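Local structure of putative flagella-related protein H (Methanocaldococcus jannaschii DSM 2661, 4WIA) at residues G27-K40 with I176-L188. The protein is an ATP-binding component of the archaeal flagellum (archaellum) with a KaiC-like P-loop fold, thought to have a regulatory role in flagellum assembly. Residues are numbered along the deposited sequence; the frame is centred on the assembly and turned at random.
Sequences GSLIIIEGEESTGK and IRTSATMLIRTEL. With SO4 (sulfate ion), chain E; SO4 (sulfate ion), chain F.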
ATOM      1  N   GLY A  27       6.870  15.790  12.413  1.00 42.99           N
ATOM      2  CA  GLY A  27       7.492  16.622  13.407  1.00 42.69           C
ATOM      3  C   GLY A  27       7.235  16.177  14.831  1.00 42.96           C
ATOM      4  O   GLY A  27       7.459  16.926  15.738  1.00 44.09           O
ATOM      5  N   SER A  28       6.710  14.986  15.050  1.00 40.82           N
ATOM      6  CA  SER A  28       6.440  14.556  16.414  1.00 41.22           C
ATOM      7  C   SER A  28       7.737  14.050  17.088  1.00 41.99           C
ATOM      8  O   SER A  28       8.568  13.378  16.440  1.00 41.13           O
ATOM      9  CB  SER A  28       5.383  13.440  16.408  1.00 40.54           C
ATOM     10  OG  SER A  28       4.081  13.957  16.078  1.00 44.58           O
ATOM     11  N   LEU A  29       7.867  14.361  18.362  1.00 40.70           N
ATOM     12  CA  LEU A  29       8.738  13.675  19.240  1.00 42.15           C
ATOM     13  C   LEU A  29       7.896  12.877  20.248  1.00 44.71           C
ATOM     14  O   LEU A  29       7.295  13.429  21.191  1.00 48.25           O
ATOM     15  CB  LEU A  29       9.629  14.645  19.993  1.00 43.65           C
ATOM     16  CG  LEU A  29      10.548  13.992  21.046  1.00 45.81           C
ATOM     17  CD1 LEU A  29      11.574  13.065  20.436  1.00 44.41           C
ATOM     18  CD2 LEU A  29      11.256  15.078  21.857  1.00 48.79           C
ATOM     19  N   ILE A  30       7.921  11.576  20.084  1.00 42.17           N
ATOM     20  CA  ILE A  30       7.135  10.702  20.864  1.00 42.63           C
ATOM     21  C   ILE A  30       8.020  10.080  21.916  1.00 44.57           C
ATOM     22  O   ILE A  30       9.051   9.501  21.614  1.00 48.00           O
ATOM     23  CB  ILE A  30       6.586   9.562  19.987  1.00 42.78           C
ATOM     24  CG1 ILE A  30       5.889  10.144  18.754  1.00 44.43           C
ATOM     25  CG2 ILE A  30       5.638   8.685  20.797  1.00 43.22           C
ATOM     26  CD1 ILE A  30       5.126   9.136  17.916  1.00 43.59           C
ATOM     27  N   ILE A  31       7.627  10.210  23.152  1.00 45.38           N
ATOM     28  CA  ILE A  31       8.323   9.559  24.237  1.00 45.97           C
ATOM     29  C   ILE A  31       7.452   8.460  24.816  1.00 44.04           C
ATOM     30  O   ILE A  31       6.324   8.707  25.228  1.00 48.78           O
ATOM     31  CB  ILE A  31       8.659  10.584  25.364  1.00 47.28           C
ATOM     32  CG1 ILE A  31       9.566  11.677  24.811  1.00 49.11           C
ATOM     33  CG2 ILE A  31       9.331   9.880  26.543  1.00 48.02           C
ATOM     34  CD1 ILE A  31      10.904  11.187  24.305  1.00 46.89           C
ATOM     35  N   ILE A  32       7.979   7.257  24.852  1.00 44.40           N
ATOM     36  CA  ILE A  32       7.298   6.140  25.454  1.00 44.02           C
ATOM     37  C   ILE A  32       7.969   5.742  26.730  1.00 44.83           C
ATOM     38  O   ILE A  32       9.066   5.236  26.709  1.00 44.73           O
ATOM     39  CB  ILE A  32       7.240   4.963  24.494  1.00 43.98           C
ATOM     40  CG1 ILE A  32       6.610   5.426  23.153  1.00 45.24           C
ATOM     41  CG2 ILE A  32       6.391   3.867  25.119  1.00 45.50           C
ATOM     42  CD1 ILE A  32       6.693   4.381  22.042  1.00 43.76           C
ATOM     43  N   GLU A  33       7.329   6.032  27.848  1.00 47.19           N
ATOM     44  CA  GLU A  33       7.961   5.932  29.135  1.00 51.00           C
ATOM     45  C   GLU A  33       7.265   4.873  29.952  1.00 53.21           C
ATOM     46  O   GLU A  33       6.044   4.954  30.183  1.00 51.98           O
ATOM     47  CB  GLU A  33       7.885   7.292  29.874  1.00 54.65           C
ATOM     48  CG  GLU A  33       8.254   7.218  31.369  1.00 58.64           C
ATOM     49  CD  GLU A  33       8.262   8.539  32.113  1.00 62.42           C
ATOM     50  OE1 GLU A  33       7.807   9.565  31.563  1.00 64.43           O
ATOM     51  OE2 GLU A  33       8.771   8.549  33.272  1.00 64.85           O
ATOM     52  N   GLY A  34       8.029   3.924  30.478  1.00 53.47           N
ATOM     53  CA  GLY A  34       7.461   2.916  31.354  1.00 55.66           C
ATOM     54  C   GLY A  34       8.562   1.987  31.793  1.00 58.41           C
ATOM     55  O   GLY A  34       9.627   1.960  31.195  1.00 57.66           O
ATOM     56  N   GLU A  35       8.269   1.189  32.804  1.00 61.83           N
ATOM     57  CA  GLU A  35       9.215   0.228  33.314  1.00 65.58           C
ATOM     58  C   GLU A  35       9.477  -0.955  32.364  1.00 64.77           C
ATOM     59  O   GLU A  35       8.832  -1.115  31.324  1.00 60.81           O
ATOM     60  CB  GLU A  35       8.732  -0.291  34.662  1.00 70.51           C
ATOM     61  CG  GLU A  35       8.530   0.832  35.644  1.00 74.80           C
ATOM     62  CD  GLU A  35       8.478   0.378  37.075  1.00 82.24           C
ATOM     63  OE1 GLU A  35       8.063   1.204  37.911  1.00 85.29           O
ATOM     64  OE2 GLU A  35       8.856  -0.775  37.356  1.00 85.88           O
ATOM     65  N   GLU A  36      10.452  -1.772  32.729  1.00 66.78           N
ATOM     66  CA  GLU A  36      10.750  -2.953  31.946  1.00 67.81           C
ATOM     67  C   GLU A  36       9.498  -3.755  31.730  1.00 65.39           C
ATOM     68  O   GLU A  36       8.681  -3.827  32.624  1.00 66.85           O
ATOM     69  CB  GLU A  36      11.711  -3.849  32.716  1.00 73.76           C
ATOM     70  CG  GLU A  36      12.976  -3.158  33.169  1.00 79.98           C
ATOM     71  CD  GLU A  36      14.009  -4.107  33.727  1.00 83.72           C
ATOM     72  OE1 GLU A  36      15.202  -3.778  33.660  1.00 87.66           O
ATOM     73  OE2 GLU A  36      13.624  -5.172  34.251  1.00 89.34           O
ATOM     74  N   SER A  37       9.387  -4.401  30.569  1.00 62.99           N
ATOM     75  CA  SER A  37       8.331  -5.401  30.285  1.00 63.17           C
ATOM     76  C   SER A  37       6.916  -4.829  30.145  1.00 59.98           C
ATOM     77  O   SER A  37       5.959  -5.565  30.198  1.00 60.37           O
ATOM     78  CB  SER A  37       8.304  -6.483  31.366  1.00 67.21           C
ATOM     79  OG  SER A  37       9.601  -6.973  31.609  1.00 70.02           O
ATOM     80  N   THR A  38       6.797  -3.518  30.001  1.00 57.80           N
ATOM     81  CA  THR A  38       5.511  -2.890  29.880  1.00 56.58           C
ATOM     82  C   THR A  38       5.106  -2.687  28.411  1.00 54.67           C
ATOM     83  O   THR A  38       4.054  -2.104  28.132  1.00 53.16           O
ATOM     84  CB  THR A  38       5.431  -1.589  30.710  1.00 57.03           C
ATOM     85  OG1 THR A  38       6.282  -0.566  30.173  1.00 54.64           O
ATOM     86  CG2 THR A  38       5.812  -1.860  32.155  1.00 62.46           C
ATOM     87  N   GLY A  39       5.920  -3.166  27.469  1.00 53.23           N
ATOM     88  CA  GLY A  39       5.525  -3.155  26.061  1.00 50.59           C
ATOM     89  C   GLY A  39       6.057  -2.034  25.196  1.00 48.83           C
ATOM     90  O   GLY A  39       5.591  -1.839  24.079  1.00 50.12           O
ATOM     91  N   LYS A  40       7.061  -1.305  25.659  1.00 48.95           N
ATOM     92  CA  LYS A  40       7.549  -0.135  24.916  1.00 46.78           C
ATOM     93  C   LYS A  40       8.129  -0.515  23.575  1.00 43.47           C
ATOM     94  O   LYS A  40       7.871   0.117  22.553  1.00 42.58           O
ATOM     95  CB  LYS A  40       8.632   0.611  25.743  1.00 47.40           C
ATOM     96  CG  LYS A  40       8.193   1.029  27.150  1.00 50.38           C
ATOM     97  CD  LYS A  40       9.228   1.936  27.852  1.00 51.52           C
ATOM     98  CE  LYS A  40      10.546   1.248  28.138  1.00 50.37           C
ATOM     99  NZ  LYS A  40      10.369   0.081  29.025  1.00 52.98           N
ATOM    100  N   ILE A 176      12.571  15.598  29.599  1.00 65.60           N
ATOM    101  CA  ILE A 176      12.227  14.827  28.413  1.00 61.15           C
ATOM    102  C   ILE A 176      10.738  14.972  28.174  1.00 60.09           C
ATOM    103  O   ILE A 176      10.293  15.162  27.046  1.00 59.94           O
ATOM    104  CB  ILE A 176      12.641  13.346  28.582  1.00 59.91           C
ATOM    105  CG1 ILE A 176      14.177  13.257  28.653  1.00 61.50           C
ATOM    106  CG2 ILE A 176      12.111  12.489  27.438  1.00 55.37           C
ATOM    107  CD1 ILE A 176      14.694  11.895  29.089  1.00 62.71           C
ATOM    108  N   ARG A 177       9.968  14.856  29.246  1.00 63.43           N
ATOM    109  CA  ARG A 177       8.493  14.870  29.134  1.00 63.37           C
ATOM    110  C   ARG A 177       8.049  16.206  28.594  1.00 63.19           C
ATOM    111  O   ARG A 177       7.149  16.272  27.773  1.00 59.70           O
ATOM    112  CB  ARG A 177       7.823  14.631  30.492  1.00 65.31           C
ATOM    113  CG  ARG A 177       7.943  13.232  31.059  1.00 63.77           C
ATOM    114  CD  ARG A 177       7.511  13.279  32.506  1.00 68.90           C
ATOM    115  NE  ARG A 177       7.677  12.049  33.289  1.00 73.32           N
ATOM    116  CZ  ARG A 177       8.291  11.932  34.490  1.00 77.54           C
ATOM    117  NH1 ARG A 177       8.347  10.749  35.104  1.00 80.70           N
ATOM    118  NH2 ARG A 177       8.846  12.956  35.095  1.00 81.66           N
ATOM    119  N   THR A 178       8.662  17.288  29.087  1.00 66.54           N
ATOM    120  CA  THR A 178       8.360  18.618  28.562  1.00 67.02           C
ATOM    121  C   THR A 178       8.664  18.725  27.063  1.00 63.57           C
ATOM    122  O   THR A 178       7.913  19.312  26.295  1.00 64.03           O
ATOM    123  CB  THR A 178       9.100  19.710  29.373  1.00 69.34           C
ATOM    124  OG1 THR A 178       8.540  19.738  30.692  1.00 72.64           O
ATOM    125  CG2 THR A 178       8.925  21.098  28.744  1.00 68.25           C
ATOM    126  N   SER A 179       9.752  18.135  26.658  1.00 62.37           N
ATOM    127  CA  SER A 179      10.144  18.220  25.296  1.00 63.39           C
ATOM    128  C   SER A 179       9.234  17.360  24.414  1.00 57.57           C
ATOM    129  O   SER A 179       9.007  17.641  23.252  1.00 55.33           O
ATOM    130  CB  SER A 179      11.601  17.791  25.238  1.00 69.52           C
ATOM    131  OG  SER A 179      12.257  18.396  24.142  1.00 83.68           O
ATOM    132  N   ALA A 180       8.676  16.305  24.960  1.00 56.00           N
ATOM    133  CA  ALA A 180       7.836  15.426  24.141  1.00 52.93           C
ATOM    134  C   ALA A 180       6.673  16.215  23.472  1.00 52.37           C
ATOM    135  O   ALA A 180       6.064  17.050  24.110  1.00 51.21           O
ATOM    136  CB  ALA A 180       7.270  14.310  25.009  1.00 51.84           C
ATOM    137  N   THR A 181       6.379  15.953  22.200  1.00 49.38           N
ATOM    138  CA  THR A 181       5.135  16.399  21.632  1.00 49.76           C
ATOM    139  C   THR A 181       4.024  15.358  21.903  1.00 48.58           C
ATOM    140  O   THR A 181       2.854  15.715  22.082  1.00 50.73           O
ATOM    141  CB  THR A 181       5.234  16.646  20.121  1.00 48.97           C
ATOM    142  OG1 THR A 181       5.446  15.398  19.441  1.00 45.03           O
ATOM    143  CG2 THR A 181       6.320  17.614  19.842  1.00 49.06           C
HETATM  144  N   MSE A 182       4.388  14.087  21.918  1.00 45.96           N
HETATM  145  CA  MSE A 182       3.478  13.037  22.272  1.00 45.06           C
HETATM  146  C   MSE A 182       4.107  12.246  23.382  1.00 46.67           C
HETATM  147  O   MSE A 182       5.167  11.696  23.225  1.00 48.41           O
HETATM  148  CB  MSE A 182       3.203  12.163  21.060  1.00 43.68           C
HETATM  149  CG  MSE A 182       2.147  11.104  21.371  1.00 43.49           C
HETATM  150 SE   MSE A 182       1.884  10.020  19.784  1.00 43.39          SE
HETATM  151  CE  MSE A 182       0.194   9.206  20.262  1.00 45.06           C
ATOM    152  N   LEU A 183       3.444  12.165  24.519  1.00 48.54           N
ATOM    153  CA  LEU A 183       3.922  11.387  25.618  1.00 49.69           C
ATOM    154  C   LEU A 183       2.987  10.217  25.950  1.00 49.26           C
ATOM    155  O   LEU A 183       1.806  10.409  26.230  1.00 52.89           O
ATOM    156  CB  LEU A 183       4.051  12.259  26.840  1.00 53.09           C
ATOM    157  CG  LEU A 183       4.542  11.538  28.105  1.00 54.93           C
ATOM    158  CD1 LEU A 183       6.024  11.136  28.014  1.00 55.69           C
ATOM    159  CD2 LEU A 183       4.295  12.398  29.355  1.00 57.25           C
ATOM    160  N   ILE A 184       3.545   9.018  25.945  1.00 46.61           N
ATOM    161  CA  ILE A 184       2.809   7.827  26.174  1.00 46.55           C
ATOM    162  C   ILE A 184       3.444   7.091  27.317  1.00 48.95           C
ATOM    163  O   ILE A 184       4.652   6.800  27.292  1.00 52.25           O
ATOM    164  CB  ILE A 184       2.849   6.894  24.958  1.00 43.77           C
ATOM    165  CG1 ILE A 184       2.338   7.611  23.736  1.00 42.76           C
ATOM    166  CG2 ILE A 184       2.015   5.662  25.237  1.00 45.94           C
ATOM    167  CD1 ILE A 184       2.554   6.828  22.447  1.00 41.55           C
ATOM    168  N   ARG A 185       2.639   6.744  28.309  1.00 51.65           N
ATOM    169  CA  ARG A 185       3.118   5.951  29.431  1.00 55.41           C
ATOM    170  C   ARG A 185       2.560   4.546  29.396  1.00 54.89           C
ATOM    171  O   ARG A 185       1.350   4.364  29.263  1.00 57.58           O
ATOM    172  CB  ARG A 185       2.772   6.644  30.752  1.00 60.37           C
ATOM    173  CG  ARG A 185       3.065   5.816  31.989  1.00 66.62           C
ATOM    174  CD  ARG A 185       3.044   6.661  33.231  1.00 75.29           C
ATOM    175  NE  ARG A 185       2.785   5.861  34.415  1.00 86.86           N
ATOM    176  CZ  ARG A 185       3.717   5.291  35.194  1.00 92.17           C
ATOM    177  NH1 ARG A 185       5.026   5.418  34.956  1.00 94.52           N
ATOM    178  NH2 ARG A 185       3.327   4.579  36.248  1.00 94.80           N
ATOM    179  N   THR A 186       3.442   3.562  29.543  1.00 56.49           N
ATOM    180  CA  THR A 186       3.065   2.155  29.504  1.00 59.01           C
ATOM    181  C   THR A 186       3.136   1.499  30.877  1.00 63.32           C
ATOM    182  O   THR A 186       4.026   1.816  31.647  1.00 66.08           O
ATOM    183  CB  THR A 186       3.936   1.360  28.530  1.00 56.30           C
ATOM    184  OG1 THR A 186       5.306   1.517  28.854  1.00 59.21           O
ATOM    185  CG2 THR A 186       3.728   1.851  27.139  1.00 54.45           C
ATOM    186  N   GLU A 187       2.173   0.609  31.164  1.00 65.97           N
ATOM    187  CA  GLU A 187       2.175  -0.253  32.353  1.00 68.63           C
ATOM    188  C   GLU A 187       1.557  -1.615  32.050  1.00 67.61           C
ATOM    189  O   GLU A 187       0.915  -1.822  31.020  1.00 65.67           O
ATOM    190  CB  GLU A 187       1.410   0.357  33.538  1.00 74.44           C
ATOM    191  CG  GLU A 187       2.028   1.647  34.087  1.00 76.85           C
ATOM    192  CD  GLU A 187       1.654   2.053  35.517  1.00 81.00           C
ATOM    193  OE1 GLU A 187       1.675   1.299  36.504  1.00 85.42           O
ATOM    194  OE2 GLU A 187       1.372   3.234  35.685  1.00 86.88           O
ATOM    195  N   LEU A 188       1.764  -2.530  32.975  1.00 66.62           N
ATOM    196  CA  LEU A 188       1.098  -3.792  32.958  1.00 67.45           C
ATOM    197  C   LEU A 188      -0.002  -3.736  33.988  1.00 68.51           C
ATOM    198  O   LEU A 188       0.120  -3.057  34.992  1.00 69.26           O
ATOM    199  CB  LEU A 188       2.042  -4.918  33.347  1.00 70.63           C
ATOM    200  CG  LEU A 188       3.111  -5.308  32.342  1.00 70.42           C
ATOM    201  CD1 LEU A 188       3.924  -6.451  32.957  1.00 71.94           C
ATOM    202  CD2 LEU A 188       2.549  -5.722  30.993  1.00 69.59           C
TER
HETATM  203  S   SO4 E 302       9.498  -3.256  27.193  1.00 51.18           S
HETATM  204  O1  SO4 E 302       8.689  -2.280  28.006  1.00 43.92           O
HETATM  205  O2  SO4 E 302       8.676  -4.423  26.897  1.00 53.41           O
HETATM  206  O3  SO4 E 302       9.920  -2.791  25.846  1.00 42.03           O
HETATM  207  O4  SO4 E 302      10.559  -3.551  28.153  1.00 49.09           O
HETATM  208  S   SO4 F 303      13.746  -1.017  29.167  1.00 62.41           S
HETATM  209  O1  SO4 F 303      12.528  -0.696  29.926  1.00 62.14           O
HETATM  210  O2  SO4 F 303      13.880  -2.409  28.636  1.00 54.89           O
HETATM  211  O3  SO4 F 303      14.774  -0.827  30.226  1.00 67.10           O
HETATM  212  O4  SO4 F 303      13.985  -0.108  27.981  1.00 53.64           O
HETATM  213  O   HOH W   1       3.091  14.810  18.261  1.00 49.80           O
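Glu33 reaches off strand 29-33 to meet Arg177, on helix 170-179. With CG anti to the backbone N (chi1 167°), the carboxylate sits where Arg177 NE gives a 3.0 Å hydrogen bond to the syn lone pair of Glu33 OE1. Arg177 NH1 adds a weak, bent bond (2.9 Å to Glu33 OE2) that completes a salt bridge, the carboxylate and guanidinium planes 24° apart. A leucine in place of Arg177 would probably leave the Glu33 carboxylate without its charged mate and Glu170 without its bridge.

On the same face, Ile31 packs against the end of the helix and the residue that follows it: its CG1 lies a tight 3.5 Å from Ala180 CB, CD1 meets Ile176 CG2, and Leu183 CD1 closes against Ile31 CB. Beta-branched residues suit an extended strand, here paired in parallel with strand 182-191 through nearly straight bonds such as Ile184 N to Ile31 O (2.9 Å). These are central strands of a P-loop NTPase sheet, and strand 29-33 runs into the Walker A loop.

From the neighbouring strand Thr186 OG1 donates to Thr38 OG1 of this loop (2.7 Å). Gly34 suits its place because a CB there would clash with Thr186 OG1. Lys40 NZ turns back to Gly34 O (3.0 Å) and onto one of two sulfates, held also by the amides of Ser37, Gly39 and Lys40, round the loop and helix start, probably where an ATP phosphate would bind.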